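Local atomic coordinates of esterase (Staphylococcus aureus subsp. aureus USA300_TCH1516, PDB entry 3D7R), a protein that probably hydrolyses ester bonds, as a putative esterase of the alpha/beta hydrolase fold whose natural substrate is not established. Residues A[205-210]-A[270-275]. Sequence-based numbering, arbitrary orientation.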
# COMPACT_ATOMS: atom_id res chain seq x y z
N ALA A 205 -5.12 11.29 -4.73
CA ALA A 205 -5.13 10.66 -6.05
C ALA A 205 -5.11 11.64 -7.23
O ALA A 205 -4.87 11.23 -8.37
CB ALA A 205 -6.33 9.72 -6.19
N THR A 206 -5.39 12.91 -6.97
CA THR A 206 -5.37 13.92 -8.04
C THR A 206 -3.95 14.33 -8.40
O THR A 206 -3.70 14.76 -9.54
CB THR A 206 -6.11 15.21 -7.65
OG1 THR A 206 -5.42 15.84 -6.56
CG2 THR A 206 -7.55 14.93 -7.24
N LEU A 207 -3.03 14.19 -7.44
CA LEU A 207 -1.63 14.61 -7.58
C LEU A 207 -1.54 16.04 -8.13
O LEU A 207 -0.72 16.34 -9.01
CB LEU A 207 -0.82 13.61 -8.44
CG LEU A 207 -0.41 12.29 -7.76
CD1 LEU A 207 -0.04 11.23 -8.80
CD2 LEU A 207 0.74 12.48 -6.75
N SER A 208 -2.38 16.91 -7.58
CA SER A 208 -2.53 18.30 -8.02
C SER A 208 -1.92 19.29 -7.02
O SER A 208 -2.00 20.49 -7.23
CB SER A 208 -4.02 18.62 -8.20
OG SER A 208 -4.68 18.57 -6.94
N ASN A 209 -1.33 18.79 -5.93
CA ASN A 209 -0.68 19.64 -4.92
C ASN A 209 0.23 20.65 -5.61
O ASN A 209 1.15 20.26 -6.34
CB ASN A 209 0.14 18.77 -3.95
CG ASN A 209 0.64 19.55 -2.72
OD1 ASN A 209 1.00 20.73 -2.82
ND2 ASN A 209 0.67 18.89 -1.55
N LYS A 210 -0.01 21.94 -5.39
CA LYS A 210 0.75 22.96 -6.12
C LYS A 210 2.24 22.98 -5.72
O LYS A 210 3.07 23.57 -6.40
CB LYS A 210 0.08 24.36 -6.02
CG LYS A 210 -0.05 24.90 -4.58
CD LYS A 210 -0.14 26.44 -4.54
CE LYS A 210 -0.64 26.93 -3.17
NZ LYS A 210 0.10 26.29 -2.02
N HIS A 270 5.67 13.27 -2.45
CA HIS A 270 6.40 13.77 -1.28
C HIS A 270 5.76 15.01 -0.63
O HIS A 270 5.62 15.04 0.59
CB HIS A 270 7.90 13.92 -1.55
CG HIS A 270 8.69 14.34 -0.35
ND1 HIS A 270 8.89 15.66 -0.02
CD2 HIS A 270 9.30 13.61 0.62
CE1 HIS A 270 9.60 15.73 1.10
NE2 HIS A 270 9.87 14.50 1.50
N PRO A 271 5.37 16.04 -1.42
CA PRO A 271 4.60 17.14 -0.80
C PRO A 271 3.37 16.69 -0.02
O PRO A 271 3.14 17.21 1.08
CB PRO A 271 4.19 18.00 -1.99
CG PRO A 271 5.34 17.82 -2.95
CD PRO A 271 5.64 16.34 -2.85
N ASP A 272 2.58 15.76 -0.57
CA ASP A 272 1.43 15.20 0.15
C ASP A 272 1.79 14.47 1.43
O ASP A 272 1.07 14.58 2.43
CB ASP A 272 0.56 14.33 -0.78
CG ASP A 272 -0.16 15.16 -1.84
OD1 ASP A 272 -0.66 16.27 -1.47
OD2 ASP A 272 -0.20 14.74 -3.04
N MSE A 273 2.89 13.73 1.43
CA MSE A 273 3.34 13.09 2.67
C MSE A 273 3.73 14.11 3.72
O MSE A 273 3.40 13.94 4.90
CB MSE A 273 4.49 12.10 2.42
CG MSE A 273 4.09 10.91 1.53
SE MSE A 273 5.58 9.66 1.42
CE MSE A 273 6.70 10.59 0.13
N LYS A 274 4.42 15.17 3.32
CA LYS A 274 4.79 16.23 4.26
C LYS A 274 3.55 16.96 4.78
O LYS A 274 3.48 17.31 5.96
CB LYS A 274 5.78 17.24 3.64
CG LYS A 274 7.18 16.66 3.31
CD LYS A 274 7.97 16.26 4.57
CE LYS A 274 8.83 17.40 5.08
NZ LYS A 274 9.46 17.01 6.38
N LEU A 275 2.59 17.20 3.89
CA LEU A 275 1.31 17.82 4.28
C LEU A 275 0.53 16.93 5.26
O LEU A 275 0.04 17.41 6.31
CB LEU A 275 0.45 18.12 3.06
CG LEU A 275 -0.94 18.72 3.31
CD1 LEU A 275 -0.87 19.99 4.20
CD2 LEU A 275 -1.62 19.03 1.98
O HOH W 1 -1.67 15.98 -4.78
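Asn209 meets Asp272 through a single direct hydrogen bond, ND2 to OD1 at 2.9 Å, and its N-H...O angle of 166° makes it nearly straight. The two planar groups use this bond differently: OD1 lies close to the amide plane of Asn209, whereas the donor stands well above the carboxylate plane, 54° out of it. Amide and carboxylate planes are turned about halfway between parallel and perpendicular.

A second link runs through water. Water 1 accepts from the backbone N of Asn209 (3.1 Å) and donates to OD2 of Asp272 (2.6 Å), so each carboxylate oxygen is engaged by the same loop residue, OD1 by its side chain and OD2 by its backbone through the water. With CG of Asn209 turned anti to the backbone N (chi1 -170°), the amide extends past the carboxylate and its ND2 also lies against the proline ring, 3.7 Å from CB of Pro271. CD2 of Leu275, one turn further along the helix, approaches the same nitrogen more loosely at 4.2 Å. At the carboxylate's OD2 end, CD2 of Leu207 comes no nearer than 4.4 Å to OD2 of Asp272.

The amide's rotation is set from its other end as well, since OD1 of Asn209 accepts from the backbone N of Asp211. Upstream, the loop is braced internally: OG of Ser208 donates to OG1 of Thr206 (2.9 Å), which is itself hydrogen-bonded to Asp204.

The contact thereby joins the loop after strand 195-199 to the first turn of helix 270-282, bridging the connections that follow two neighbouring parallel strands, 195-199 and 259-264, of the alpha/beta hydrolase sheet. Leu207 also packs on Val228 of helix 225-236, while the residues flanking Asp272 in sequence face strand 287-292: His270 NE2 is hydrogen-bonded to Asp291, and Met273 touches Phe289.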